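Local coordinates for ribonucleoside-diphosphate reductase subunit beta (Bacillus halodurans C-125, PDB 2RCC), which probably serves as the iron-binding small subunit of a class I ribonucleotide reductase, which makes the deoxyribonucleotides needed for DNA synthesis, at residues 101-105 / 106-110; 128-131 / 132-136; 178-181 / 182-186. One frame throughout, in Å; residues are numbered along the deposited sequence.

All three are local contacts of the ferritin-like subunit, contact 1 at a loop-to-helix junction and the other two on helices. Contacts 1 and 2 sit near the two ends of one helix, 106-133, with centres about 37 Å apart. Between them this helix carries Glu-119 and His-122, iron ligands by similarity, and Tyr-126, the likely active-site tyrosine. Contact 2 is close to the tyrosine: the Val-129 side chain is about 6 Å from that of Tyr-126 and about 10 Å from that of His-122. Contact 3 is on helix 172-187 and includes Glu-186, another probable iron ligand. It lies nearer to contact 1, about 6 Å between nearest atoms, than to contact 2, about 17 Å.

Contact 1: 101-105 / 106-110; sequences EYLTD and SSLAA
The carboxylate of Asp-105 carries Leu-108 over one of its faces, with Leu-108 CG 3.8 Å from Asp-105 CG. The backbone N of Leu-108 comes from that same face. It bonds to Asp-105 OD1 at 3.0 Å, 49° out of the carboxylate plane. Nearer the carboxylate plane come Ser-107 OG and a water. Ser-107 OG donates to Asp-105 OD1 in a very short bond of 2.5 Å, and Ser-107 N adds a weak one. The water gives one hydrogen to Asp-105 OD2 and the other to Ser-107 OG, at 2.8 Å from OD2, and so closes a small ring.

This is an N-cap: Asp-105 stands just before helix 106-133, and its OD1 accepts from two N-H groups of the first turn, those of Ser-107 (weakly) and Leu-108. Its CG lies opposite its own backbone N (chi1 -179°), which swings the carboxylate forward to those groups. Its backbone O starts the regular helical bonding by accepting from Ala-109 N at 3.0 Å. Leu-103 CD1 packs on Leu-108 CB at 4.2 Å. Thr-104 OG1 turns to Gly-21 and Gly-25, while Ala-109 packs on Met-97 of the second subunit.

Ser-107 N, Ser-107 OG, Leu-108 N and the water all donate to the buried carboxylate of Asp-105. Together with the N-terminal end of the helix, they would probably help keep it ionised.

Contact 2: 128-131 / 132-136; sequences YVLS and SLVPK
Ser-132 reaches back one turn to Tyr-128, and Ser-132 OG donates to Tyr-128 O at 2.6 Å. Its OG lies opposite the carbonyl carbon of its own residue (chi1 -56°), on the side of the preceding turn. Ser-132 N also bonds to Val-129 O at 3.1 Å, from well above the carbonyl plane. Leu-130 O takes two donors. Val-134 N comes nearly along the C=O axis at 3.0 Å, and Leu-133 N comes from above the plane at 3.2 Å.

Two apolar pairs lie beside these bonds. Val-129 and Leu-133 run side by side and point the same way, with Val-129 CG1 4.1 Å from Leu-133 CD1. Leu-130 CD1 touches Val-134 CG2 at 3.7 Å, and the same CG2 is 3.4 Å from Leu-130 O.

The mixture of i to i+3 and i to i+4 bonds occurs near the C-terminal end of helix 106-133, one of the long helices of the ferritin-like bundle. Tyr-126, the probable active-site tyrosine, lies on the same helix two residues before Tyr-128.

Farther out, Val-129 packs on both helix 72-87, through Phe-78 and Ile-82, and helix 207-237, through Thr-209 and Met-212. Leu-133 also rests on Phe-78. Leu-130 and Val-134 both meet Gln-139 of the next helix, 136-147. The hydroxyl of Tyr-128 is held by the backbone O of Ile-58.

Contact 3: 178-181 / 182-186; sequences SIVY and DVILE
Asp-182 and Ser-178 share a bridging water one turn apart on helix 172-187, part of the ferritin-like helical body of the small subunit.

The water donates to Asp-182 OD2 at 2.6 Å and lies 2.8 Å from Ser-178 OG. Asp-182 OD1 is held from outside by the hydroxyl of Tyr-163. The carboxylate is turned so that one face covers the carbonyl of the previous turn, with Asp-182 CG 3.2 Å from Ser-178 O. Asp-182 CG sits opposite the carbonyl carbon of its own residue (chi1 -66°), which brings it back over Ser-178. With an alanine here, the bridging water would probably lose the carboxylate oxygen it donates to and the Tyr-163 hydroxyl would be left without this mate.

The backbone bonds are those of a regular alpha helix. Asp-182 N, Val-183 N, Ile-184 N and Leu-185 N each donate to the carbonyl four residues earlier. The Leu-185 N to Tyr-181 O bond measures 2.9 Å. Glu-186 N continues the series to Asp-182 O. Glu-186 is an iron ligand by similarity, and its OE1 bonds to His-223 ND1, another probable ligand.

Apolar contacts join other positions. Val-180 and Ile-184 lie on the sides facing helices 207-237 and 244-268, Val-180 against Phe-231 and Ile-184 against Thr-253 and Ala-257. Val-180 CG1 meets Ile-184 CD1 at 4.1 Å. One mixed contact remains: Ile-179 crosses Asp-182 at an angle, and Ile-179 CD1 stops 4.1 Å from Asp-182 OD2.

Contact 1: 101-105 / 106-110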
ATOM      1  N   GLU A 101       2.625  -5.496 -10.598  1.00 14.31           N
ATOM      2  CA  GLU A 101       3.815  -6.346 -10.433  1.00 15.29           C
ATOM      3  C   GLU A 101       4.865  -6.225 -11.588  1.00 16.77           C
ATOM      4  O   GLU A 101       5.989  -6.647 -11.433  1.00 13.58           O
ATOM      5  CB  GLU A 101       3.384  -7.805 -10.235  1.00 14.90           C
ATOM      6  CG  GLU A 101       4.417  -8.641  -9.536  1.00 21.04           C
ATOM      7  CD  GLU A 101       3.920 -10.051  -9.164  1.00 21.17           C
ATOM      8  OE1 GLU A 101       2.887 -10.527  -9.691  1.00 26.35           O
ATOM      9  OE2 GLU A 101       4.606 -10.690  -8.346  1.00 23.03           O
ATOM     10  N   TYR A 102       4.475  -5.633 -12.713  1.00 14.36           N
ATOM     11  CA  TYR A 102       5.326  -5.419 -13.901  1.00 13.57           C
ATOM     12  C   TYR A 102       5.959  -4.040 -13.966  1.00 15.12           C
ATOM     13  O   TYR A 102       6.767  -3.772 -14.850  1.00 13.44           O
ATOM     14  CB  TYR A 102       4.508  -5.705 -15.172  1.00 15.30           C
ATOM     15  CG  TYR A 102       4.122  -7.145 -15.262  1.00 14.99           C
ATOM     16  CD1 TYR A 102       4.932  -8.066 -15.910  1.00 18.62           C
ATOM     17  CD2 TYR A 102       2.956  -7.607 -14.672  1.00 19.10           C
ATOM     18  CE1 TYR A 102       4.593  -9.409 -15.970  1.00 12.77           C
ATOM     19  CE2 TYR A 102       2.617  -8.942 -14.724  1.00 19.73           C
ATOM     20  CZ  TYR A 102       3.440  -9.838 -15.377  1.00 24.31           C
ATOM     21  OH  TYR A 102       3.104 -11.179 -15.421  1.00 24.26           O
ATOM     22  N   LEU A 103       5.627  -3.163 -13.014  1.00 15.18           N
ATOM     23  CA  LEU A 103       6.261  -1.860 -12.967  1.00 14.89           C
ATOM     24  C   LEU A 103       7.692  -2.002 -12.477  1.00 15.54           C
ATOM     25  O   LEU A 103       7.917  -2.401 -11.333  1.00 16.12           O
ATOM     26  CB  LEU A 103       5.538  -0.937 -12.030  1.00 12.59           C
ATOM     27  CG  LEU A 103       4.205  -0.382 -12.518  1.00 16.59           C
ATOM     28  CD1 LEU A 103       3.412   0.180 -11.347  1.00 15.24           C
ATOM     29  CD2 LEU A 103       4.381   0.645 -13.627  1.00 17.20           C
ATOM     30  N   THR A 104       8.659  -1.621 -13.300  1.00 12.26           N
ATOM     31  CA  THR A 104      10.088  -1.744 -12.938  1.00 12.56           C
ATOM     32  C   THR A 104      10.637  -0.409 -12.453  1.00 14.87           C
ATOM     33  O   THR A 104      11.696   0.053 -12.907  1.00 13.37           O
ATOM     34  CB  THR A 104      10.889  -2.324 -14.131  1.00 15.02           C
ATOM     35  OG1 THR A 104      10.534  -1.574 -15.277  1.00 10.35           O
ATOM     36  CG2 THR A 104      10.561  -3.760 -14.364  1.00 15.53           C
ATOM     37  N   ASP A 105       9.865   0.219 -11.556  1.00 14.81           N
ATOM     38  CA  ASP A 105      10.233   1.468 -10.870  1.00 15.90           C
ATOM     39  C   ASP A 105       9.733   1.284  -9.470  1.00 15.68           C
ATOM     40  O   ASP A 105       8.503   1.108  -9.266  1.00 14.19           O
ATOM     41  CB  ASP A 105       9.611   2.701 -11.531  1.00 14.29           C
ATOM     42  CG  ASP A 105       9.992   4.034 -10.848  1.00 17.02           C
ATOM     43  OD1 ASP A 105       9.815   4.171  -9.630  1.00 16.94           O
ATOM     44  OD2 ASP A 105      10.362   4.992 -11.560  1.00 19.94           O
ATOM     45  N   SER A 106      10.654   1.354  -8.506  1.00 15.99           N
ATOM     46  CA  SER A 106      10.322   1.119  -7.105  1.00 14.03           C
ATOM     47  C   SER A 106       9.439   2.205  -6.529  1.00 13.12           C
ATOM     48  O   SER A 106       8.620   1.909  -5.635  1.00 12.63           O
ATOM     49  CB  SER A 106      11.573   0.949  -6.244  1.00 12.56           C
ATOM     50  OG  SER A 106      12.422   2.061  -6.347  1.00 14.16           O
ATOM     51  N   SER A 107       9.610   3.455  -6.996  1.00 13.65           N
ATOM     52  CA  SER A 107       8.768   4.570  -6.554  1.00 11.97           C
ATOM     53  C   SER A 107       7.326   4.389  -7.018  1.00 13.14           C
ATOM     54  O   SER A 107       6.400   4.645  -6.258  1.00 13.29           O
ATOM     55  CB  SER A 107       9.303   5.961  -6.952  1.00 16.24           C
ATOM     56  OG  SER A 107       9.213   6.183  -8.343  1.00 12.19           O
ATOM     57  N   LEU A 108       7.119   3.952  -8.257  1.00 15.44           N
ATOM     58  CA  LEU A 108       5.769   3.716  -8.751  1.00 14.25           C
ATOM     59  C   LEU A 108       5.139   2.502  -8.053  1.00 16.04           C
ATOM     60  O   LEU A 108       3.947   2.528  -7.727  1.00 14.26           O
ATOM     61  CB  LEU A 108       5.761   3.526 -10.282  1.00 15.27           C
ATOM     62  CG  LEU A 108       6.300   4.720 -11.114  1.00 12.64           C
ATOM     63  CD1 LEU A 108       6.145   4.475 -12.621  1.00  9.27           C
ATOM     64  CD2 LEU A 108       5.632   6.040 -10.742  1.00 14.02           C
ATOM     65  N   ALA A 109       5.927   1.442  -7.820  1.00 13.50           N
ATOM     66  CA  ALA A 109       5.441   0.272  -7.062  1.00 11.92           C
ATOM     67  C   ALA A 109       4.990   0.718  -5.683  1.00 12.87           C
ATOM     68  O   ALA A 109       3.932   0.307  -5.222  1.00 14.50           O
ATOM     69  CB  ALA A 109       6.507  -0.817  -7.003  1.00 14.96           C
ATOM     70  N   ALA A 110       5.758   1.586  -5.021  1.00 12.61           N
ATOM     71  CA  ALA A 110       5.368   2.087  -3.698  1.00  9.84           C
ATOM     72  C   ALA A 110       4.044   2.877  -3.752  1.00 12.24           C
ATOM     73  O   ALA A 110       3.155   2.750  -2.869  1.00 12.63           O
ATOM     74  CB  ALA A 110       6.479   2.955  -3.111  1.00 10.04           C
TER
HETATM   75  O   HOH W   1      10.010   7.537 -10.379  1.00 23.49           O

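Contact 2: 128-131 / 132-136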
ATOM      1  N   TYR A 128     -19.190   1.671   6.378  1.00 18.49           N
ATOM      2  CA  TYR A 128     -19.400   2.530   7.547  1.00 18.48           C
ATOM      3  C   TYR A 128     -20.649   3.439   7.409  1.00 19.01           C
ATOM      4  O   TYR A 128     -21.415   3.617   8.372  1.00 17.76           O
ATOM      5  CB  TYR A 128     -18.118   3.345   7.749  1.00 19.77           C
ATOM      6  CG  TYR A 128     -18.059   4.314   8.898  1.00 22.24           C
ATOM      7  CD1 TYR A 128     -17.459   3.959  10.122  1.00 25.01           C
ATOM      8  CD2 TYR A 128     -18.496   5.621   8.739  1.00 15.81           C
ATOM      9  CE1 TYR A 128     -17.369   4.880  11.171  1.00 26.90           C
ATOM     10  CE2 TYR A 128     -18.427   6.547   9.782  1.00 20.07           C
ATOM     11  CZ  TYR A 128     -17.857   6.181  10.987  1.00 28.58           C
ATOM     12  OH  TYR A 128     -17.753   7.124  12.005  1.00 23.23           O
ATOM     13  N   VAL A 129     -20.833   4.023   6.229  1.00 16.24           N
ATOM     14  CA  VAL A 129     -22.006   4.830   5.933  1.00 15.47           C
ATOM     15  C   VAL A 129     -23.259   3.926   5.980  1.00 19.54           C
ATOM     16  O   VAL A 129     -24.217   4.215   6.693  1.00 18.10           O
ATOM     17  CB  VAL A 129     -21.892   5.547   4.555  1.00 17.83           C
ATOM     18  CG1 VAL A 129     -23.229   6.186   4.124  1.00 12.65           C
ATOM     19  CG2 VAL A 129     -20.785   6.596   4.568  1.00 16.24           C
ATOM     20  N   LEU A 130     -23.238   2.812   5.254  1.00 22.40           N
ATOM     21  CA  LEU A 130     -24.389   1.914   5.203  1.00 22.77           C
ATOM     22  C   LEU A 130     -24.783   1.367   6.611  1.00 23.37           C
ATOM     23  O   LEU A 130     -25.961   1.425   6.997  1.00 23.23           O
ATOM     24  CB  LEU A 130     -24.116   0.809   4.184  1.00 26.52           C
ATOM     25  CG  LEU A 130     -25.258  -0.109   3.768  1.00 22.87           C
ATOM     26  CD1 LEU A 130     -26.396   0.681   3.173  1.00 20.65           C
ATOM     27  CD2 LEU A 130     -24.772  -1.190   2.820  1.00 30.29           C
ATOM     28  N   SER A 131     -23.795   0.963   7.404  1.00 21.58           N
ATOM     29  CA  SER A 131     -24.040   0.420   8.733  0.50 22.08           C
ATOM     30  C   SER A 131     -24.479   1.476   9.756  1.00 21.73           C
ATOM     31  O   SER A 131     -25.014   1.127  10.794  1.00 20.52           O
ATOM     32  CB  SER A 131     -22.818  -0.340   9.255  0.50 21.96           C
ATOM     33  OG  SER A 131     -21.723   0.528   9.398  0.50 25.97           O
ATOM     34  N   SER A 132     -24.267   2.756   9.468  1.00 22.02           N
ATOM     35  CA  SER A 132     -24.732   3.856  10.352  1.00 22.19           C
ATOM     36  C   SER A 132     -26.224   4.185  10.115  1.00 21.35           C
ATOM     37  O   SER A 132     -26.871   4.851  10.937  1.00 19.43           O
ATOM     38  CB  SER A 132     -23.932   5.147  10.096  1.00 21.58           C
ATOM     39  OG  SER A 132     -22.547   4.943  10.258  1.00 20.78           O
ATOM     40  N   LEU A 133     -26.749   3.749   8.973  1.00 17.27           N
ATOM     41  CA  LEU A 133     -28.077   4.105   8.511  1.00 19.94           C
ATOM     42  C   LEU A 133     -29.105   2.976   8.431  1.00 22.14           C
ATOM     43  O   LEU A 133     -30.292   3.264   8.598  1.00 20.74           O
ATOM     44  CB  LEU A 133     -27.945   4.732   7.103  1.00 20.28           C
ATOM     45  CG  LEU A 133     -27.090   5.983   6.964  1.00 25.60           C
ATOM     46  CD1 LEU A 133     -27.034   6.455   5.507  1.00 22.63           C
ATOM     47  CD2 LEU A 133     -27.617   7.048   7.867  1.00 16.76           C
ATOM     48  N   VAL A 134     -28.691   1.730   8.134  1.00 18.84           N
ATOM     49  CA  VAL A 134     -29.652   0.619   7.987  1.00 22.47           C
ATOM     50  C   VAL A 134     -29.214  -0.570   8.834  1.00 23.69           C
ATOM     51  O   VAL A 134     -28.028  -0.724   9.070  1.00 20.69           O
ATOM     52  CB  VAL A 134     -29.854   0.183   6.506  1.00 25.20           C
ATOM     53  CG1 VAL A 134     -30.318   1.376   5.642  1.00 27.93           C
ATOM     54  CG2 VAL A 134     -28.615  -0.439   5.929  1.00 27.66           C
ATOM     55  N   PRO A 135     -30.171  -1.381   9.341  1.00 25.36           N
ATOM     56  CA  PRO A 135     -29.789  -2.585  10.105  1.00 24.84           C
ATOM     57  C   PRO A 135     -29.145  -3.667   9.213  1.00 24.76           C
ATOM     58  O   PRO A 135     -29.303  -3.609   8.002  1.00 22.58           O
ATOM     59  CB  PRO A 135     -31.103  -3.068  10.687  1.00 27.83           C
ATOM     60  CG  PRO A 135     -32.167  -2.425   9.881  1.00 28.33           C
ATOM     61  CD  PRO A 135     -31.636  -1.170   9.318  1.00 24.91           C
ATOM     62  N   LYS A 136     -28.453  -4.644   9.814  1.00 23.23           N
ATOM     63  CA  LYS A 136     -27.714  -5.676   9.058  1.00 23.80           C
ATOM     64  C   LYS A 136     -28.529  -6.432   8.010  1.00 25.85           C
ATOM     65  O   LYS A 136     -28.032  -6.690   6.900  1.00 26.20           O
ATOM     66  CB  LYS A 136     -27.081  -6.724   9.996  1.00 23.06           C
ATOM     67  CG  LYS A 136     -26.182  -7.720   9.269  1.00 24.52           C
TER

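Contact 3: 178-181 / 182-186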
ATOM      1  N   SER A 178      -4.750  -1.309 -20.073  1.00 16.17           N
ATOM      2  CA  SER A 178      -5.085  -1.482 -18.662  1.00 19.52           C
ATOM      3  C   SER A 178      -5.023  -0.151 -17.869  1.00 17.54           C
ATOM      4  O   SER A 178      -5.871   0.107 -17.018  1.00 19.27           O
ATOM      5  CB  SER A 178      -4.160  -2.576 -18.092  1.00 21.29           C
ATOM      6  OG  SER A 178      -4.281  -2.665 -16.700  1.00 32.65           O
ATOM      7  N   ILE A 179      -4.020   0.690 -18.136  1.00 17.73           N
ATOM      8  CA  ILE A 179      -3.911   2.054 -17.551  1.00 16.09           C
ATOM      9  C   ILE A 179      -5.113   2.921 -17.947  1.00 16.22           C
ATOM     10  O   ILE A 179      -5.637   3.681 -17.125  1.00 17.01           O
ATOM     11  CB  ILE A 179      -2.591   2.775 -18.004  1.00 17.89           C
ATOM     12  CG1 ILE A 179      -1.376   2.159 -17.315  1.00 18.92           C
ATOM     13  CG2 ILE A 179      -2.627   4.301 -17.731  1.00 17.32           C
ATOM     14  CD1 ILE A 179      -1.244   2.550 -15.815  1.00 16.37           C
ATOM     15  N   VAL A 180      -5.556   2.811 -19.199  1.00 16.60           N
ATOM     16  CA  VAL A 180      -6.738   3.567 -19.647  1.00 19.67           C
ATOM     17  C   VAL A 180      -7.974   3.129 -18.866  1.00 18.41           C
ATOM     18  O   VAL A 180      -8.755   3.990 -18.442  1.00 17.02           O
ATOM     19  CB  VAL A 180      -6.995   3.480 -21.181  1.00 19.12           C
ATOM     20  CG1 VAL A 180      -8.347   4.182 -21.554  1.00 24.76           C
ATOM     21  CG2 VAL A 180      -5.804   4.110 -21.976  1.00 13.51           C
ATOM     22  N   TYR A 181      -8.160   1.810 -18.705  1.00 18.19           N
ATOM     23  CA  TYR A 181      -9.288   1.307 -17.920  1.00 19.96           C
ATOM     24  C   TYR A 181      -9.187   1.803 -16.475  1.00 19.13           C
ATOM     25  O   TYR A 181     -10.209   2.144 -15.896  1.00 21.31           O
ATOM     26  CB  TYR A 181      -9.411  -0.213 -17.944  1.00 23.12           C
ATOM     27  CG  TYR A 181      -9.536  -0.812 -19.312  1.00 28.15           C
ATOM     28  CD1 TYR A 181     -10.478  -0.357 -20.232  1.00 39.34           C
ATOM     29  CD2 TYR A 181      -8.725  -1.851 -19.682  1.00 36.51           C
ATOM     30  CE1 TYR A 181     -10.577  -0.928 -21.501  1.00 38.18           C
ATOM     31  CE2 TYR A 181      -8.819  -2.420 -20.915  1.00 36.05           C
ATOM     32  CZ  TYR A 181      -9.726  -1.957 -21.829  1.00 32.97           C
ATOM     33  OH  TYR A 181      -9.765  -2.574 -23.063  1.00 41.90           O
ATOM     34  N   ASP A 182      -7.977   1.854 -15.910  1.00 20.81           N
ATOM     35  CA  ASP A 182      -7.756   2.414 -14.535  1.00 20.20           C
ATOM     36  C   ASP A 182      -8.220   3.892 -14.399  1.00 20.34           C
ATOM     37  O   ASP A 182      -8.796   4.293 -13.374  1.00 20.74           O
ATOM     38  CB  ASP A 182      -6.287   2.358 -14.093  1.00 23.78           C
ATOM     39  CG  ASP A 182      -5.719   0.946 -13.901  1.00 26.62           C
ATOM     40  OD1 ASP A 182      -6.473  -0.031 -13.721  1.00 28.17           O
ATOM     41  OD2 ASP A 182      -4.452   0.822 -13.919  1.00 25.81           O
ATOM     42  N   VAL A 183      -7.900   4.706 -15.396  1.00 20.51           N
ATOM     43  CA  VAL A 183      -8.336   6.108 -15.466  1.00 20.02           C
ATOM     44  C   VAL A 183      -9.880   6.164 -15.473  1.00 16.30           C
ATOM     45  O   VAL A 183     -10.466   6.948 -14.758  1.00 16.82           O
ATOM     46  CB  VAL A 183      -7.708   6.850 -16.696  1.00 20.03           C
ATOM     47  CG1 VAL A 183      -8.439   8.165 -17.014  1.00 17.31           C
ATOM     48  CG2 VAL A 183      -6.198   7.091 -16.476  1.00 20.53           C
ATOM     49  N   ILE A 184     -10.520   5.336 -16.300  1.00 19.64           N
ATOM     50  CA  ILE A 184     -11.985   5.244 -16.339  1.00 19.07           C
ATOM     51  C   ILE A 184     -12.591   4.822 -15.015  1.00 19.75           C
ATOM     52  O   ILE A 184     -13.525   5.480 -14.550  1.00 22.42           O
ATOM     53  CB  ILE A 184     -12.477   4.267 -17.459  1.00 23.12           C
ATOM     54  CG1 ILE A 184     -12.242   4.902 -18.838  1.00 20.95           C
ATOM     55  CG2 ILE A 184     -13.930   3.928 -17.255  1.00 22.08           C
ATOM     56  CD1 ILE A 184     -12.108   3.911 -19.981  1.00 21.42           C
ATOM     57  N   LEU A 185     -12.041   3.780 -14.366  1.00 19.05           N
ATOM     58  CA  LEU A 185     -12.600   3.282 -13.125  1.00 21.76           C
ATOM     59  C   LEU A 185     -12.517   4.276 -11.975  1.00 21.27           C
ATOM     60  O   LEU A 185     -13.410   4.299 -11.149  1.00 22.04           O
ATOM     61  CB  LEU A 185     -11.938   1.970 -12.639  1.00 24.06           C
ATOM     62  CG  LEU A 185     -12.181   0.660 -13.386  1.00 30.86           C
ATOM     63  CD1 LEU A 185     -11.630  -0.495 -12.548  1.00 30.79           C
ATOM     64  CD2 LEU A 185     -13.618   0.426 -13.662  1.00 34.93           C
ATOM     65  N   GLU A 186     -11.454   5.069 -11.938  1.00 19.99           N
ATOM     66  CA  GLU A 186     -11.232   6.118 -10.892  1.00 20.05           C
ATOM     67  C   GLU A 186     -11.672   7.505 -11.308  1.00 18.11           C
ATOM     68  O   GLU A 186     -11.883   8.366 -10.471  1.00 17.10           O
ATOM     69  CB  GLU A 186      -9.742   6.252 -10.656  1.00 21.52           C
ATOM     70  CG  GLU A 186      -9.055   4.979 -10.242  1.00 29.86           C
ATOM     71  CD  GLU A 186      -8.697   4.853  -8.770  1.00 35.93           C
ATOM     72  OE1 GLU A 186      -9.194   5.612  -7.917  1.00 38.08           O
ATOM     73  OE2 GLU A 186      -7.849   3.962  -8.489  1.00 46.29           O
TER
HETATM   74  O   HOH W   2      -3.210  -1.375 -14.485  1.00 36.24           O